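Local coordinates for protein amidase (Bacillus anthracis, PDB 5EWQ) that probably hydrolyses carboxylic acid amides to the acid and ammonia, as an amidase-family enzyme related to the glutamyl-tRNA(Gln) amidotransferase A subunit, at residues R250-T262 against T362-Y374. Residues are numbered along the deposited sequence; the frame is centred on the assembly and turned at random.
Sequences RTGIIPLAETLDT and TLEYEFKHNVNDY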
ATOM      1  N   ARG A 250      12.041   2.522  -6.919  1.00 53.22           N
ATOM      2  CA  ARG A 250      11.946   1.299  -6.129  1.00 41.56           C
ATOM      3  C   ARG A 250      13.216   1.062  -5.318  1.00 41.27           C
ATOM      4  O   ARG A 250      13.339   0.053  -4.622  1.00 39.21           O
ATOM      5  CB  ARG A 250      11.674   0.088  -7.028  1.00 40.99           C
ATOM      6  CG  ARG A 250      10.274   0.030  -7.628  1.00 49.15           C
ATOM      7  CD  ARG A 250      10.171   0.835  -8.915  1.00 43.58           C
ATOM      8  NE  ARG A 250      11.239   0.503  -9.855  1.00 45.44           N
ATOM      9  CZ  ARG A 250      11.222  -0.549 -10.667  1.00 45.99           C
ATOM     10  NH1 ARG A 250      10.192  -1.384 -10.655  1.00 43.79           N
ATOM     11  NH2 ARG A 250      12.240  -0.769 -11.489  1.00 47.53           N
ATOM     12  N   THR A 251      14.159   1.993  -5.416  1.00 45.40           N
ATOM     13  CA  THR A 251      15.435   1.874  -4.717  1.00 47.81           C
ATOM     14  C   THR A 251      15.250   1.883  -3.202  1.00 53.25           C
ATOM     15  O   THR A 251      14.637   2.795  -2.646  1.00 53.31           O
ATOM     16  CB  THR A 251      16.399   3.007  -5.111  1.00 46.95           C
ATOM     17  OG1 THR A 251      16.636   2.964  -6.524  1.00 50.32           O
ATOM     18  CG2 THR A 251      17.722   2.864  -4.376  1.00 47.35           C
ATOM     19  N   GLY A 252      15.783   0.860  -2.543  1.00 41.47           N
ATOM     20  CA  GLY A 252      15.659   0.736  -1.102  1.00 43.06           C
ATOM     21  C   GLY A 252      14.435  -0.067  -0.710  1.00 44.07           C
ATOM     22  O   GLY A 252      13.920   0.064   0.399  1.00 47.80           O
ATOM     23  N   ILE A 253      13.959  -0.896  -1.632  1.00 48.67           N
ATOM     24  CA  ILE A 253      12.805  -1.748  -1.376  1.00 33.15           C
ATOM     25  C   ILE A 253      13.105  -3.183  -1.791  1.00 42.12           C
ATOM     26  O   ILE A 253      13.506  -3.433  -2.929  1.00 55.31           O
ATOM     27  CB  ILE A 253      11.549  -1.257  -2.126  1.00 40.65           C
ATOM     28  CG1 ILE A 253      11.235   0.196  -1.761  1.00 41.25           C
ATOM     29  CG2 ILE A 253      10.358  -2.153  -1.817  1.00 31.37           C
ATOM     30  CD1 ILE A 253      10.055   0.776  -2.512  1.00 35.35           C
ATOM     31  N   ILE A 254      12.919  -4.119  -0.863  1.00 37.01           N
ATOM     32  CA  ILE A 254      13.121  -5.534  -1.153  1.00 34.35           C
ATOM     33  C   ILE A 254      12.185  -5.975  -2.273  1.00 39.78           C
ATOM     34  O   ILE A 254      10.965  -5.993  -2.101  1.00 50.89           O
ATOM     35  CB  ILE A 254      12.892  -6.412   0.090  1.00 35.78           C
ATOM     36  CG1 ILE A 254      13.895  -6.050   1.186  1.00 27.68           C
ATOM     37  CG2 ILE A 254      13.009  -7.885  -0.268  1.00 26.79           C
ATOM     38  CD1 ILE A 254      13.765  -6.896   2.432  1.00 26.04           C
ATOM     39  N   PRO A 255      12.762  -6.333  -3.428  1.00 30.88           N
ATOM     40  CA  PRO A 255      12.001  -6.584  -4.654  1.00 35.12           C
ATOM     41  C   PRO A 255      11.257  -7.914  -4.667  1.00 44.94           C
ATOM     42  O   PRO A 255      11.405  -8.739  -3.764  1.00 40.77           O
ATOM     43  CB  PRO A 255      13.084  -6.574  -5.734  1.00 41.64           C
ATOM     44  CG  PRO A 255      14.295  -7.080  -5.029  1.00 39.33           C
ATOM     45  CD  PRO A 255      14.208  -6.535  -3.627  1.00 32.15           C
ATOM     46  N   LEU A 256      10.449  -8.098  -5.706  1.00 42.78           N
ATOM     47  CA  LEU A 256       9.787  -9.364  -5.988  1.00 32.39           C
ATOM     48  C   LEU A 256       9.941  -9.646  -7.476  1.00 32.22           C
ATOM     49  O   LEU A 256      10.393 -10.715  -7.880  1.00 38.01           O
ATOM     50  CB  LEU A 256       8.311  -9.314  -5.586  1.00 36.24           C
ATOM     51  CG  LEU A 256       7.401 -10.432  -6.103  1.00 37.59           C
ATOM     52  CD1 LEU A 256       7.934 -11.792  -5.700  1.00 30.12           C
ATOM     53  CD2 LEU A 256       5.980 -10.245  -5.594  1.00 36.70           C
ATOM     54  N   ALA A 257       9.560  -8.660  -8.281  1.00 33.69           N
ATOM     55  CA  ALA A 257       9.773  -8.693  -9.722  1.00 36.11           C
ATOM     56  C   ALA A 257       9.860  -7.263 -10.240  1.00 58.02           C
ATOM     57  O   ALA A 257       8.838  -6.601 -10.427  1.00 50.43           O
ATOM     58  CB  ALA A 257       8.660  -9.451 -10.418  1.00 36.29           C
ATOM     59  N   GLU A 258      11.083  -6.795 -10.470  1.00 57.35           N
ATOM     60  CA  GLU A 258      11.335  -5.400 -10.830  1.00 58.66           C
ATOM     61  C   GLU A 258      10.625  -4.976 -12.114  1.00 52.67           C
ATOM     62  O   GLU A 258      10.515  -3.785 -12.407  1.00 60.90           O
ATOM     63  CB  GLU A 258      12.841  -5.158 -10.961  1.00 69.00           C
ATOM     64  CG  GLU A 258      13.604  -5.361  -9.662  1.00 78.97           C
ATOM     65  CD  GLU A 258      15.097  -5.149  -9.820  1.00 89.47           C
ATOM     66  OE1 GLU A 258      15.827  -5.294  -8.816  1.00 82.27           O
ATOM     67  OE2 GLU A 258      15.541  -4.841 -10.946  1.00100.80           O
ATOM     68  N   THR A 259      10.145  -5.954 -12.875  1.00 51.86           N
ATOM     69  CA  THR A 259       9.325  -5.684 -14.048  1.00 58.10           C
ATOM     70  C   THR A 259       8.010  -5.025 -13.636  1.00 61.47           C
ATOM     71  O   THR A 259       7.523  -4.113 -14.305  1.00 61.68           O
ATOM     72  CB  THR A 259       9.025  -6.976 -14.836  1.00 54.35           C
ATOM     73  OG1 THR A 259      10.253  -7.577 -15.262  1.00 67.20           O
ATOM     74  CG2 THR A 259       8.163  -6.677 -16.054  1.00 49.06           C
ATOM     75  N   LEU A 260       7.450  -5.483 -12.519  1.00 60.85           N
ATOM     76  CA  LEU A 260       6.133  -5.035 -12.082  1.00 55.00           C
ATOM     77  C   LEU A 260       6.162  -4.251 -10.771  1.00 45.70           C
ATOM     78  O   LEU A 260       5.205  -3.548 -10.446  1.00 48.57           O
ATOM     79  CB  LEU A 260       5.198  -6.237 -11.935  1.00 55.96           C
ATOM     80  CG  LEU A 260       5.085  -7.157 -13.152  1.00 51.15           C
ATOM     81  CD1 LEU A 260       4.197  -8.352 -12.844  1.00 39.36           C
ATOM     82  CD2 LEU A 260       4.562  -6.391 -14.355  1.00 47.72           C
ATOM     83  N   ASP A 261       7.257  -4.376 -10.024  1.00 51.84           N
ATOM     84  CA  ASP A 261       7.374  -3.745  -8.710  1.00 44.81           C
ATOM     85  C   ASP A 261       7.155  -2.234  -8.753  1.00 44.38           C
ATOM     86  O   ASP A 261       7.650  -1.546  -9.647  1.00 47.95           O
ATOM     87  CB  ASP A 261       8.744  -4.040  -8.092  1.00 41.19           C
ATOM     88  CG  ASP A 261       8.877  -5.473  -7.620  1.00 45.09           C
ATOM     89  OD1 ASP A 261       7.837  -6.129  -7.398  1.00 57.79           O
ATOM     90  OD2 ASP A 261      10.023  -5.944  -7.464  1.00 42.87           O
ATOM     91  N   THR A 262       6.406  -1.732  -7.776  1.00 36.79           N
ATOM     92  CA  THR A 262       6.161  -0.301  -7.645  1.00 46.40           C
ATOM     93  C   THR A 262       5.687   0.033  -6.233  1.00 38.25           C
ATOM     94  O   THR A 262       5.166  -0.828  -5.524  1.00 37.65           O
ATOM     95  CB  THR A 262       5.117   0.193  -8.666  1.00 48.82           C
ATOM     96  OG1 THR A 262       5.012   1.619  -8.592  1.00 63.78           O
ATOM     97  CG2 THR A 262       3.756  -0.429  -8.391  1.00 43.18           C
ATOM     98  N   THR A 362       6.873 -14.647 -15.172  1.00 66.19           N
ATOM     99  CA  THR A 362       7.617 -13.406 -14.995  1.00 56.26           C
ATOM    100  C   THR A 362       8.159 -13.321 -13.572  1.00 49.02           C
ATOM    101  O   THR A 362       9.245 -12.791 -13.336  1.00 48.56           O
ATOM    102  CB  THR A 362       6.736 -12.175 -15.293  1.00 52.23           C
ATOM    103  OG1 THR A 362       6.155 -12.303 -16.597  1.00 55.33           O
ATOM    104  CG2 THR A 362       7.555 -10.893 -15.230  1.00 51.85           C
ATOM    105  N   LEU A 363       7.395 -13.860 -12.628  1.00 47.02           N
ATOM    106  CA  LEU A 363       7.776 -13.858 -11.220  1.00 44.11           C
ATOM    107  C   LEU A 363       8.762 -14.975 -10.889  1.00 44.24           C
ATOM    108  O   LEU A 363       9.720 -14.766 -10.147  1.00 42.86           O
ATOM    109  CB  LEU A 363       6.534 -13.989 -10.335  1.00 50.21           C
ATOM    110  CG  LEU A 363       5.575 -12.798 -10.298  1.00 57.28           C
ATOM    111  CD1 LEU A 363       4.192 -13.241  -9.859  1.00 66.97           C
ATOM    112  CD2 LEU A 363       6.106 -11.733  -9.362  1.00 53.07           C
ATOM    113  N   GLU A 364       8.517 -16.160 -11.443  1.00 54.13           N
ATOM    114  CA  GLU A 364       9.314 -17.344 -11.134  1.00 56.73           C
ATOM    115  C   GLU A 364      10.790 -17.164 -11.474  1.00 54.51           C
ATOM    116  O   GLU A 364      11.665 -17.597 -10.723  1.00 46.57           O
ATOM    117  CB  GLU A 364       8.755 -18.564 -11.871  1.00 67.82           C
ATOM    118  CG  GLU A 364       9.566 -19.836 -11.675  1.00 67.61           C
ATOM    119  CD  GLU A 364       8.919 -21.047 -12.320  1.00 72.29           C
ATOM    120  OE1 GLU A 364       9.655 -21.907 -12.845  1.00 77.64           O
ATOM    121  OE2 GLU A 364       7.672 -21.140 -12.294  1.00 71.84           O
ATOM    122  N   TYR A 365      11.065 -16.520 -12.602  1.00 49.60           N
ATOM    123  CA  TYR A 365      12.441 -16.304 -13.029  1.00 60.88           C
ATOM    124  C   TYR A 365      13.083 -15.116 -12.321  1.00 71.35           C
ATOM    125  O   TYR A 365      14.221 -15.197 -11.857  1.00 77.89           O
ATOM    126  CB  TYR A 365      12.505 -16.092 -14.545  1.00 64.79           C
ATOM    127  CG  TYR A 365      13.858 -15.626 -15.037  1.00 67.25           C
ATOM    128  CD1 TYR A 365      14.879 -16.535 -15.286  1.00 72.52           C
ATOM    129  CD2 TYR A 365      14.117 -14.277 -15.248  1.00 59.31           C
ATOM    130  CE1 TYR A 365      16.117 -16.112 -15.732  1.00 65.80           C
ATOM    131  CE2 TYR A 365      15.351 -13.846 -15.693  1.00 65.80           C
ATOM    132  CZ  TYR A 365      16.347 -14.768 -15.933  1.00 68.03           C
ATOM    133  OH  TYR A 365      17.577 -14.340 -16.376  1.00 68.64           O
ATOM    134  N   GLU A 366      12.346 -14.014 -12.240  1.00 64.85           N
ATOM    135  CA  GLU A 366      12.918 -12.741 -11.815  1.00 51.72           C
ATOM    136  C   GLU A 366      13.113 -12.630 -10.304  1.00 52.74           C
ATOM    137  O   GLU A 366      13.974 -11.879  -9.845  1.00 56.87           O
ATOM    138  CB  GLU A 366      12.041 -11.589 -12.309  1.00 46.89           C
ATOM    139  CG  GLU A 366      12.798 -10.298 -12.562  1.00 51.43           C
ATOM    140  CD  GLU A 366      11.916  -9.209 -13.137  1.00 59.16           C
ATOM    141  OE1 GLU A 366      10.687  -9.414 -13.208  1.00 53.35           O
ATOM    142  OE2 GLU A 366      12.453  -8.149 -13.522  1.00 72.32           O
ATOM    143  N   PHE A 367      12.319 -13.371  -9.536  1.00 48.05           N
ATOM    144  CA  PHE A 367      12.395 -13.303  -8.078  1.00 39.06           C
ATOM    145  C   PHE A 367      13.766 -13.724  -7.563  1.00 43.39           C
ATOM    146  O   PHE A 367      14.372 -13.027  -6.749  1.00 50.17           O
ATOM    147  CB  PHE A 367      11.314 -14.174  -7.434  1.00 37.87           C
ATOM    148  CG  PHE A 367      11.418 -14.257  -5.937  1.00 41.19           C
ATOM    149  CD1 PHE A 367      11.060 -13.181  -5.144  1.00 41.94           C
ATOM    150  CD2 PHE A 367      11.877 -15.410  -5.323  1.00 41.09           C
ATOM    151  CE1 PHE A 367      11.154 -13.252  -3.767  1.00 31.38           C
ATOM    152  CE2 PHE A 367      11.975 -15.487  -3.946  1.00 38.42           C
ATOM    153  CZ  PHE A 367      11.613 -14.406  -3.167  1.00 31.12           C
ATOM    154  N   LYS A 368      14.248 -14.866  -8.042  1.00 43.23           N
ATOM    155  CA  LYS A 368      15.551 -15.383  -7.641  1.00 40.73           C
ATOM    156  C   LYS A 368      16.666 -14.396  -7.964  1.00 48.82           C
ATOM    157  O   LYS A 368      17.563 -14.171  -7.153  1.00 59.96           O
ATOM    158  CB  LYS A 368      15.825 -16.724  -8.325  1.00 43.02           C
ATOM    159  CG  LYS A 368      17.215 -17.282  -8.065  1.00 54.01           C
ATOM    160  CD  LYS A 368      17.455 -18.561  -8.850  1.00 46.41           C
ATOM    161  CE  LYS A 368      18.848 -19.113  -8.593  1.00 55.64           C
ATOM    162  NZ  LYS A 368      19.097 -20.373  -9.346  1.00 65.84           N
ATOM    163  N   HIS A 369      16.595 -13.798  -9.148  1.00 47.84           N
ATOM    164  CA  HIS A 369      17.636 -12.890  -9.611  1.00 44.72           C
ATOM    165  C   HIS A 369      17.590 -11.539  -8.900  1.00 47.67           C
ATOM    166  O   HIS A 369      18.630 -11.000  -8.522  1.00 54.78           O
ATOM    167  CB  HIS A 369      17.530 -12.695 -11.123  1.00 47.75           C
ATOM    168  CG  HIS A 369      17.827 -13.932 -11.911  1.00 57.78           C
ATOM    169  ND1 HIS A 369      17.032 -15.058 -11.858  1.00 61.64           N
ATOM    170  CD2 HIS A 369      18.837 -14.227 -12.763  1.00 63.35           C
ATOM    171  CE1 HIS A 369      17.537 -15.989 -12.646  1.00 66.43           C
ATOM    172  NE2 HIS A 369      18.633 -15.509 -13.208  1.00 68.91           N
ATOM    173  N   ASN A 370      16.392 -10.994  -8.722  1.00 49.60           N
ATOM    174  CA  ASN A 370      16.236  -9.717  -8.032  1.00 40.07           C
ATOM    175  C   ASN A 370      16.685  -9.794  -6.576  1.00 44.56           C
ATOM    176  O   ASN A 370      17.355  -8.892  -6.077  1.00 49.31           O
ATOM    177  CB  ASN A 370      14.784  -9.238  -8.094  1.00 40.89           C
ATOM    178  CG  ASN A 370      14.372  -8.802  -9.484  1.00 47.73           C
ATOM    179  OD1 ASN A 370      13.186  -8.797  -9.817  1.00 48.68           O
ATOM    180  ND2 ASN A 370      15.348  -8.432 -10.305  1.00 43.97           N
ATOM    181  N   VAL A 371      16.312 -10.878  -5.904  1.00 43.15           N
ATOM    182  CA  VAL A 371      16.655 -11.070  -4.500  1.00 40.89           C
ATOM    183  C   VAL A 371      18.160 -11.251  -4.308  1.00 44.89           C
ATOM    184  O   VAL A 371      18.764 -10.611  -3.444  1.00 50.75           O
ATOM    185  CB  VAL A 371      15.909 -12.285  -3.908  1.00 44.54           C
ATOM    186  CG1 VAL A 371      16.547 -12.728  -2.603  1.00 52.69           C
ATOM    187  CG2 VAL A 371      14.440 -11.950  -3.701  1.00 44.46           C
ATOM    188  N   ASN A 372      18.762 -12.116  -5.119  1.00 38.64           N
ATOM    189  CA  ASN A 372      20.198 -12.364  -5.037  1.00 45.74           C
ATOM    190  C   ASN A 372      21.015 -11.114  -5.347  1.00 52.10           C
ATOM    191  O   ASN A 372      22.033 -10.857  -4.705  1.00 54.00           O
ATOM    192  CB  ASN A 372      20.602 -13.495  -5.984  1.00 47.87           C
ATOM    193  CG  ASN A 372      20.052 -14.842  -5.552  1.00 47.79           C
ATOM    194  OD1 ASN A 372      19.624 -15.014  -4.412  1.00 37.42           O
ATOM    195  ND2 ASN A 372      20.067 -15.808  -6.465  1.00 47.42           N
ATOM    196  N   ASP A 373      20.564 -10.342  -6.330  1.00 48.44           N
ATOM    197  CA  ASP A 373      21.227  -9.091  -6.685  1.00 56.04           C
ATOM    198  C   ASP A 373      21.022  -8.039  -5.602  1.00 54.22           C
ATOM    199  O   ASP A 373      21.870  -7.169  -5.399  1.00 66.13           O
ATOM    200  CB  ASP A 373      20.715  -8.568  -8.030  1.00 63.42           C
ATOM    201  CG  ASP A 373      21.173  -9.417  -9.201  1.00 81.15           C
ATOM    202  OD1 ASP A 373      21.507 -10.601  -8.985  1.00 87.19           O
ATOM    203  OD2 ASP A 373      21.197  -8.900 -10.338  1.00 89.61           O
ATOM    204  N   TYR A 374      19.892  -8.124  -4.907  1.00 49.02           N
ATOM    205  CA  TYR A 374      19.589  -7.201  -3.818  1.00 38.82           C
ATOM    206  C   TYR A 374      20.517  -7.433  -2.631  1.00 44.35           C
ATOM    207  O   TYR A 374      21.087  -6.491  -2.082  1.00 55.96           O
ATOM    208  CB  TYR A 374      18.128  -7.349  -3.382  1.00 33.55           C
ATOM    209  CG  TYR A 374      17.757  -6.518  -2.173  1.00 31.72           C
ATOM    210  CD1 TYR A 374      17.433  -5.173  -2.304  1.00 32.44           C
ATOM    211  CD2 TYR A 374      17.727  -7.079  -0.902  1.00 29.85           C
ATOM    212  CE1 TYR A 374      17.094  -4.410  -1.202  1.00 34.49           C
ATOM    213  CE2 TYR A 374      17.389  -6.323   0.205  1.00 36.59           C
ATOM    214  CZ  TYR A 374      17.072  -4.990   0.050  1.00 39.43           C
ATOM    215  OH  TYR A 374      16.735  -4.235   1.148  1.00 30.14           O
TER
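The loop residues I254 to T259 run along one side of helix 360-377, against the chain direction: I254 lies by Y374, P255 by N370, L256 by F367 and A257 by E366. P255 packs against N370 and Y374. P255 CG rests on N370 CB at 3.8 Å, and its CD lies obliquely to the Y374 ring. I254 CA sits over one face of that ring, a CH-pi contact. I254 CG1 meets the phenol end of Y374 at CZ (3.5 Å), and the hydroxyl itself is hydrogen-bonded to Q126. L256 adds the apolar part: CD1 touches F367 CD1 at 3.5 Å, while CG and A257 CB both meet L363 CD2. L256 O also takes a CA-H...O contact from F367 CA.

The loop joins strands 239-242 and 263-267, neighbours in the large mixed sheet of the amidase fold. The contact therefore joins this loop to helix 360-377. Within the loop, the D261 carboxylate accepts hydrogen bonds from L256 N and A257 N.

The polar contacts gather around E258 and T259. E258 N gives a nearly straight bond (166°) to N370 OD1, 3.0 Å away, from above the carbonyl plane. The E258 side chain runs extended across N370, and its carboxylate stacks on the amide with the planes 6° apart. E366 has CG anti to the backbone N (chi1 -151°) and an extended chain, which carries its carboxylate to T259. T259 OG1 donates to E366 OE1 at 2.8 Å on the syn side. A weak bond from T259 N reaches E366 OE2. F421 of helix 418-437 packs against both T259 and E366.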